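Local coordinates for protein CurD (Moorea producens 3L, PDB 5KP7) that probably acts as a hydroxymethylglutaryl-CoA synthase-like condensing enzyme of the thiolase superfamily, with 4'-phosphopantetheine bound in its pocket, at residues Q26-E31 against F208-G213; R343-F348 against G361-E366. The protein carries 3 engineered substitutions. All coordinates share one frame; numbering follows the deposited sequence.

Contact 1 of 2, residues Q26-E31 against F208-G213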
ATOM      1  N   GLN A  26      15.197  13.867  21.448  1.00 53.32           N
ATOM      2  CA  GLN A  26      14.015  14.668  21.000  1.00 51.41           C
ATOM      3  C   GLN A  26      12.865  13.712  20.657  1.00 47.59           C
ATOM      4  O   GLN A  26      13.072  12.672  20.022  1.00 48.30           O
ATOM      5  CB  GLN A  26      14.413  15.580  19.820  1.00 52.78           C
ATOM      6  CG  GLN A  26      13.284  16.236  19.015  1.00 53.78           C
ATOM      7  CD  GLN A  26      12.657  17.460  19.669  1.00 54.98           C
ATOM      8  OE1 GLN A  26      13.347  18.441  19.971  1.00 57.99           O
ATOM      9  NE2 GLN A  26      11.341  17.426  19.859  1.00 54.11           N
ATOM     10  N   GLN A  27      11.664  14.064  21.105  1.00 43.42           N
ATOM     11  CA  GLN A  27      10.469  13.282  20.828  1.00 40.26           C
ATOM     12  C   GLN A  27       9.845  13.743  19.508  1.00 34.94           C
ATOM     13  O   GLN A  27       9.694  14.952  19.271  1.00 33.52           O
ATOM     14  CB  GLN A  27       9.428  13.504  21.918  1.00 42.95           C
ATOM     15  CG  GLN A  27       9.741  12.829  23.230  1.00 46.65           C
ATOM     16  CD  GLN A  27       8.520  12.804  24.123  1.00 48.70           C
ATOM     17  OE1 GLN A  27       8.518  13.404  25.183  1.00 53.18           O
ATOM     18  NE2 GLN A  27       7.466  12.129  23.678  1.00 50.21           N
ATOM     19  N   VAL A  28       9.449  12.787  18.677  1.00 30.68           N
ATOM     20  CA  VAL A  28       8.832  13.119  17.399  1.00 28.41           C
ATOM     21  C   VAL A  28       8.013  11.930  16.930  1.00 26.87           C
ATOM     22  O   VAL A  28       8.320  10.791  17.243  1.00 26.47           O
ATOM     23  CB  VAL A  28       9.899  13.508  16.341  1.00 28.12           C
ATOM     24  CG1 VAL A  28      10.837  12.355  16.028  1.00 28.74           C
ATOM     25  CG2 VAL A  28       9.270  14.039  15.045  1.00 27.01           C
ATOM     26  N   GLY A  29       6.971  12.227  16.175  1.00 26.17           N
ATOM     27  CA  GLY A  29       6.221  11.202  15.462  1.00 25.33           C
ATOM     28  C   GLY A  29       4.810  11.611  15.143  1.00 24.44           C
ATOM     29  O   GLY A  29       4.529  12.812  14.932  1.00 24.23           O
ATOM     30  N   ILE A  30       3.919  10.623  15.120  1.00 23.87           N
ATOM     31  CA  ILE A  30       2.564  10.845  14.669  1.00 23.36           C
ATOM     32  C   ILE A  30       1.725  11.232  15.870  1.00 24.03           C
ATOM     33  O   ILE A  30       1.537  10.416  16.771  1.00 24.98           O
ATOM     34  CB  ILE A  30       1.974   9.589  13.966  1.00 23.07           C
ATOM     35  CG1 ILE A  30       2.827   9.234  12.735  1.00 22.64           C
ATOM     36  CG2 ILE A  30       0.544   9.853  13.550  1.00 22.80           C
ATOM     37  CD1 ILE A  30       2.512   7.873  12.123  1.00 22.68           C
ATOM     38  N   GLU A  31       1.240  12.479  15.863  1.00 24.03           N
ATOM     39  CA  GLU A  31       0.327  13.013  16.887  1.00 24.97           C
ATOM     40  C   GLU A  31      -1.108  12.566  16.670  1.00 24.88           C
ATOM     41  O   GLU A  31      -1.841  12.327  17.622  1.00 25.84           O
ATOM     42  CB  GLU A  31       0.405  14.563  16.887  1.00 25.54           C
ATOM     43  CG  GLU A  31      -0.600  15.251  17.786  1.00 26.72           C
ATOM     44  CD  GLU A  31      -0.477  16.759  17.875  1.00 27.40           C
ATOM     45  OE1 GLU A  31       0.641  17.304  17.723  1.00 27.76           O
ATOM     46  OE2 GLU A  31      -1.527  17.404  18.142  1.00 28.49           O
ATOM     47  N   PHE A 208       2.169   7.478  17.546  1.00 26.22           N
ATOM     48  CA  PHE A 208       3.323   6.680  17.117  1.00 26.05           C
ATOM     49  C   PHE A 208       4.589   7.447  17.369  1.00 26.13           C
ATOM     50  O   PHE A 208       4.862   8.434  16.683  1.00 25.70           O
ATOM     51  CB  PHE A 208       3.186   6.311  15.625  1.00 25.26           C
ATOM     52  CG  PHE A 208       4.155   5.254  15.108  1.00 25.36           C
ATOM     53  CD1 PHE A 208       4.184   3.963  15.645  1.00 26.00           C
ATOM     54  CD2 PHE A 208       5.002   5.522  14.021  1.00 25.33           C
ATOM     55  CE1 PHE A 208       5.019   2.979  15.111  1.00 25.84           C
ATOM     56  CE2 PHE A 208       5.839   4.536  13.492  1.00 25.42           C
ATOM     57  CZ  PHE A 208       5.840   3.259  14.044  1.00 25.80           C
ATOM     58  N   GLN A 209       5.367   6.981  18.349  1.00 26.48           N
ATOM     59  CA  GLN A 209       6.613   7.606  18.747  0.50 27.02           C
ATOM     60  C   GLN A 209       7.747   7.010  17.884  1.00 26.50           C
ATOM     61  O   GLN A 209       8.062   5.844  18.040  1.00 26.23           O
ATOM     62  CB  GLN A 209       6.815   7.357  20.259  0.50 28.32           C
ATOM     63  CG  GLN A 209       5.706   7.954  21.161  0.50 29.07           C
ATOM     64  CD  GLN A 209       4.568   7.007  21.613  0.50 29.68           C
ATOM     65  OE1 GLN A 209       4.790   5.831  21.937  0.50 29.68           O
ATOM     66  NE2 GLN A 209       3.333   7.570  21.726  0.50 29.98           N
ATOM     67  N   ILE A 210       8.332   7.810  16.995  1.00 25.82           N
ATOM     68  CA  ILE A 210       9.379   7.358  16.083  1.00 25.72           C
ATOM     69  C   ILE A 210      10.694   7.018  16.797  1.00 26.33           C
ATOM     70  O   ILE A 210      11.112   7.725  17.708  1.00 27.33           O
ATOM     71  CB  ILE A 210       9.610   8.430  14.959  1.00 25.17           C
ATOM     72  CG1 ILE A 210       8.445   8.414  13.959  1.00 24.79           C
ATOM     73  CG2 ILE A 210      10.942   8.266  14.240  1.00 25.31           C
ATOM     74  CD1 ILE A 210       8.419   7.245  12.985  1.00 24.65           C
ATOM     75  N   ASP A 211      11.299   5.886  16.409  1.00 26.39           N
ATOM     76  CA  ASP A 211      12.670   5.543  16.787  1.00 26.99           C
ATOM     77  C   ASP A 211      13.631   6.359  15.931  1.00 26.83           C
ATOM     78  O   ASP A 211      13.883   6.018  14.771  1.00 26.20           O
ATOM     79  CB  ASP A 211      12.931   4.038  16.609  1.00 27.13           C
ATOM     80  CG  ASP A 211      12.119   3.156  17.578  1.00 27.60           C
ATOM     81  OD1 ASP A 211      11.955   3.504  18.783  1.00 28.58           O
ATOM     82  OD2 ASP A 211      11.677   2.054  17.146  1.00 27.44           O
ATOM     83  N   VAL A 212      14.138   7.464  16.479  1.00 27.60           N
ATOM     84  CA  VAL A 212      14.860   8.471  15.682  1.00 27.70           C
ATOM     85  C   VAL A 212      16.187   7.889  15.157  1.00 27.95           C
ATOM     86  O   VAL A 212      16.957   7.282  15.911  1.00 28.61           O
ATOM     87  CB  VAL A 212      15.095   9.757  16.517  1.00 28.57           C
ATOM     88  CG1 VAL A 212      16.035  10.738  15.808  1.00 28.77           C
ATOM     89  CG2 VAL A 212      13.756  10.417  16.848  1.00 28.63           C
ATOM     90  N   GLY A 213      16.423   8.055  13.850  1.00 27.56           N
ATOM     91  CA  GLY A 213      17.635   7.553  13.214  1.00 27.91           C
ATOM     92  C   GLY A 213      17.683   6.046  12.983  1.00 28.06           C
ATOM     93  O   GLY A 213      18.690   5.537  12.497  1.00 29.06           O
TER
HETATM   94  O   HOH W   1      10.742  10.071  19.272  1.00 30.53           O

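Contact 2 of 2, residues R343-F348 against G361-E366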
ATOM      1  N   ARG A 343       4.302  -1.217  22.660  1.00 30.11           N
ATOM      2  CA  ARG A 343       4.757  -2.161  21.635  1.00 29.50           C
ATOM      3  C   ARG A 343       5.556  -1.439  20.564  1.00 28.42           C
ATOM      4  O   ARG A 343       5.265  -0.291  20.230  1.00 27.85           O
ATOM      5  CB  ARG A 343       3.567  -2.835  20.948  1.00 29.46           C
ATOM      6  CG  ARG A 343       2.546  -3.464  21.878  1.00 30.53           C
ATOM      7  CD  ARG A 343       3.087  -4.696  22.601  1.00 31.59           C
ATOM      8  NE  ARG A 343       1.989  -5.378  23.285  1.00 32.63           N
ATOM      9  CZ  ARG A 343       2.128  -6.350  24.188  1.00 33.93           C
ATOM     10  NH1 ARG A 343       3.343  -6.785  24.566  1.00 34.98           N
ATOM     11  NH2 ARG A 343       1.037  -6.881  24.755  1.00 34.23           N
ATOM     12  N   ARG A 344       6.547  -2.142  20.018  1.00 27.82           N
ATOM     13  CA  ARG A 344       7.342  -1.628  18.913  1.00 27.11           C
ATOM     14  C   ARG A 344       6.892  -2.282  17.625  1.00 26.31           C
ATOM     15  O   ARG A 344       6.684  -3.504  17.555  1.00 26.19           O
ATOM     16  CB  ARG A 344       8.837  -1.839  19.157  1.00 27.52           C
ATOM     17  CG  ARG A 344       9.709  -1.462  17.953  1.00 27.22           C
ATOM     18  CD  ARG A 344      11.166  -1.298  18.331  1.00 27.91           C
ATOM     19  NE  ARG A 344      11.429  -0.025  19.014  1.00 28.28           N
ATOM     20  CZ  ARG A 344      11.687   0.142  20.311  1.00 29.17           C
ATOM     21  NH1 ARG A 344      11.723  -0.883  21.171  1.00 29.97           N
ATOM     22  NH2 ARG A 344      11.923   1.358  20.766  1.00 29.44           N
ATOM     23  N   ILE A 345       6.675  -1.430  16.614  1.00 25.39           N
ATOM     24  CA  ILE A 345       6.229  -1.851  15.307  1.00 24.84           C
ATOM     25  C   ILE A 345       7.311  -1.556  14.286  1.00 24.51           C
ATOM     26  O   ILE A 345       7.792  -0.415  14.198  1.00 24.21           O
ATOM     27  CB  ILE A 345       4.925  -1.105  14.903  1.00 24.45           C
ATOM     28  CG1 ILE A 345       3.824  -1.267  15.998  1.00 25.33           C
ATOM     29  CG2 ILE A 345       4.436  -1.599  13.549  1.00 23.87           C
ATOM     30  CD1 ILE A 345       2.534  -0.493  15.683  1.00 25.29           C
ATOM     31  N   GLY A 346       7.675  -2.576  13.513  1.00 24.62           N
ATOM     32  CA  GLY A 346       8.569  -2.395  12.369  1.00 24.46           C
ATOM     33  C   GLY A 346       7.760  -2.132  11.121  1.00 24.33           C
ATOM     34  O   GLY A 346       6.724  -2.789  10.889  1.00 24.84           O
ATOM     35  N   MET A 347       8.231  -1.185  10.320  1.00 23.83           N
ATOM     36  CA  MET A 347       7.530  -0.685   9.160  1.00 23.83           C
ATOM     37  C   MET A 347       8.381  -0.863   7.904  1.00 22.84           C
ATOM     38  O   MET A 347       9.519  -0.386   7.871  1.00 22.51           O
ATOM     39  CB  MET A 347       7.284   0.827   9.341  1.00 25.01           C
ATOM     40  CG  MET A 347       6.554   1.222  10.606  1.00 26.88           C
ATOM     41  SD  MET A 347       4.792   1.199  10.384  1.00 29.55           S
ATOM     42  CE  MET A 347       4.494   2.685   9.400  1.00 27.82           C
ATOM     43  N   PHE A 348       7.814  -1.484   6.876  1.00 21.89           N
ATOM     44  CA  PHE A 348       8.495  -1.652   5.575  1.00 21.42           C
ATOM     45  C   PHE A 348       7.712  -0.999   4.461  1.00 20.96           C
ATOM     46  O   PHE A 348       6.570  -1.385   4.185  1.00 20.62           O
ATOM     47  CB  PHE A 348       8.737  -3.113   5.195  1.00 21.81           C
ATOM     48  CG  PHE A 348       9.372  -3.250   3.835  1.00 21.56           C
ATOM     49  CD1 PHE A 348      10.627  -2.700   3.609  1.00 21.85           C
ATOM     50  CD2 PHE A 348       8.698  -3.809   2.783  1.00 21.53           C
ATOM     51  CE1 PHE A 348      11.221  -2.740   2.359  1.00 21.49           C
ATOM     52  CE2 PHE A 348       9.297  -3.863   1.508  1.00 21.68           C
ATOM     53  CZ  PHE A 348      10.554  -3.307   1.311  1.00 21.50           C
ATOM     54  N   GLY A 361       8.790   2.402  15.328  1.00 23.96           N
ATOM     55  CA  GLY A 361       8.366   3.260  16.418  1.00 24.38           C
ATOM     56  C   GLY A 361       7.545   2.496  17.430  1.00 24.87           C
ATOM     57  O   GLY A 361       7.355   1.285  17.281  1.00 24.89           O
ATOM     58  N   VAL A 362       7.031   3.227  18.416  1.00 25.34           N
ATOM     59  CA  VAL A 362       6.334   2.647  19.560  1.00 26.24           C
ATOM     60  C   VAL A 362       4.940   3.232  19.723  1.00 26.32           C
ATOM     61  O   VAL A 362       4.735   4.442  19.529  1.00 26.74           O
ATOM     62  CB  VAL A 362       7.157   2.872  20.845  1.00 27.27           C
ATOM     63  CG1 VAL A 362       6.396   2.457  22.108  1.00 28.10           C
ATOM     64  CG2 VAL A 362       8.485   2.141  20.743  1.00 27.60           C
ATOM     65  N   VAL A 363       3.997   2.362  20.080  1.00 26.53           N
ATOM     66  CA  VAL A 363       2.630   2.722  20.414  1.00 26.76           C
ATOM     67  C   VAL A 363       2.367   2.304  21.873  1.00 27.95           C
ATOM     68  O   VAL A 363       2.679   1.168  22.266  1.00 27.86           O
ATOM     69  CB  VAL A 363       1.659   1.963  19.503  1.00 26.32           C
ATOM     70  CG1 VAL A 363       0.218   2.279  19.859  1.00 26.48           C
ATOM     71  CG2 VAL A 363       1.944   2.317  18.055  1.00 25.51           C
ATOM     72  N   THR A 364       1.795   3.221  22.653  1.00 28.81           N
ATOM     73  CA  THR A 364       1.465   2.958  24.053  1.00 30.03           C
ATOM     74  C   THR A 364      -0.005   2.562  24.171  1.00 30.24           C
ATOM     75  O   THR A 364      -0.799   2.795  23.264  1.00 29.00           O
ATOM     76  CB  THR A 364       1.679   4.216  24.928  1.00 30.91           C
ATOM     77  OG1 THR A 364       0.793   5.249  24.495  1.00 31.33           O
ATOM     78  CG2 THR A 364       3.093   4.732  24.805  1.00 31.08           C
ATOM     79  N   PRO A 365      -0.403   2.014  25.343  1.00 31.66           N
ATOM     80  CA  PRO A 365      -1.836   1.745  25.544  1.00 32.45           C
ATOM     81  C   PRO A 365      -2.704   2.987  25.384  1.00 32.85           C
ATOM     82  O   PRO A 365      -3.798   2.924  24.865  1.00 32.50           O
ATOM     83  CB  PRO A 365      -1.914   1.212  26.991  1.00 33.59           C
ATOM     84  CG  PRO A 365      -0.519   0.858  27.380  1.00 33.67           C
ATOM     85  CD  PRO A 365       0.445   1.450  26.413  1.00 32.63           C
ATOM     86  N   GLU A 366      -2.179   4.119  25.802  1.00 34.27           N
ATOM     87  CA  GLU A 366      -2.878   5.399  25.696  1.00 35.23           C
ATOM     88  C   GLU A 366      -3.079   5.803  24.231  1.00 33.48           C
ATOM     89  O   GLU A 366      -4.185   6.207  23.828  1.00 33.33           O
ATOM     90  CB  GLU A 366      -2.079   6.485  26.450  1.00 37.34           C
ATOM     91  CG  GLU A 366      -2.093   6.312  27.960  1.00 40.06           C
ATOM     92  CD  GLU A 366      -1.170   5.217  28.534  1.00 41.44           C
ATOM     93  OE1 GLU A 366      -0.180   4.763  27.858  1.00 39.89           O
ATOM     94  OE2 GLU A 366      -1.483   4.799  29.704  1.00 44.23           O
TER

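Contact 1 of 2, residues Q26-E31 against F208-G213
Ile30 and Phe208 face each other as an antiparallel hydrogen-bonded pair. The N of Ile30 gives its hydrogen to the O of Phe208 at 2.9 Å. The N of Phe208 returns a bond to the O of Ile30 at 3.1 Å. On the side of the sheet these two residues share, Ile30 CB lies 3.9 Å from Phe208 CB. Ile30 CG1 sits beside its own backbone N (chi1 -60°), and the extended chain carries CD1 to Phe208 CB and ring atom CD2. CD1 meets the ring obliquely.

Gly29 and Gln209 form the next, non-hydrogen-bonded pair. The CA of Gly29 is 3.3 Å from Phe208 O in a CA-H...O contact, so the two backbones lie close here. Ile210 N then bonds to Val28 O at 3.0 Å. Past this bond the strands separate, and one water fills in by accepting from Val28 N and donating to Ile210 O. Both strands belong to the central mixed sheet of the thiolase-like fold, where 29-36 lies between 195-202 and 208-219.

Near the chain start, Val28 CG1 touches Val212 CG2 at 3.6 Å, the two side chains crossing at about a right angle. Helix 140-154 packs on this side, with Ile152 on Val28, Ile149 on Ile210 and Leu153 on Val212. Gln26 NE2 bonds to Gln27 O at 3.0 Å, nearly straight at 174°.

Contact 2 of 2, residues R343-F348 against G361-E366
Arg343 with Val363 and Ile345 with Gly361 are antiparallel hydrogen-bonded pairs, flanking the non-hydrogen-bonded pair of Arg344 with Val362, and the short strand segments run at 136° to each other. Each hydrogen-bonded pair has two bonds. Ile345 N to Gly361 O is the straightest, 2.9 Å long with 170° at the hydrogen. Gly361 N to Ile345 O is longer, at 3.2 Å. CA-H...O contacts fill the positions between, such as Val362 CA to Arg343 O at 3.2 Å.

Arg344 and Val362 lie on one side of the sheet. The Arg344 chain leaves with CG anti to the backbone N (chi1 173°) and bends at chi3, which turns the guanidinium back over Val362. Methyl CG2 of Val362 sits over one guanidinium face, 3.4 Å above the plane and offset toward its rim. The nearest atom is NH2, at 3.5 Å. This is the hairpin of strands 343-351 and 355-363 in the mixed sheet of the thiolase-like fold.

On the other side, Ile345 CD1 meets Val363 CG2 at 3.7 Å. Helix 325-336 covers them, with Leu330 and Thr333 on Ile345 and Ile334 on Val363. Arg343 NH2 forms a salt bridge with Asp338. Arg344 NE forms one with Asp211, and its NH1 pairs with a bound sulfate, probably from the crystallisation liquor. Thr364 is the N-cap of helix 365-372, its OG1 bonded to Gly367 N.

How the contacts relate
The modelled chain starts at Gln26 and soon enters strand 29-36; strand 208-219 later comes back beside it. Contact 1 therefore closes a long loop, which holds strands 98-104, 130-134, 161-168 and 195-202 and several helices. Contact 2 opens later and closes the short 343-363 hairpin. The two loops follow in series and neither nest nor cross. They meet in the sheet, because strand 208-219 lies between 29-36 and 355-363. The centres are 10 Å apart. Asp211 OD2 forms a 2.8 Å salt bridge with Arg344 NE. Gln209 O and Val362 N, 2.8 Å apart, probably form a hydrogen bond between the neighbouring strands.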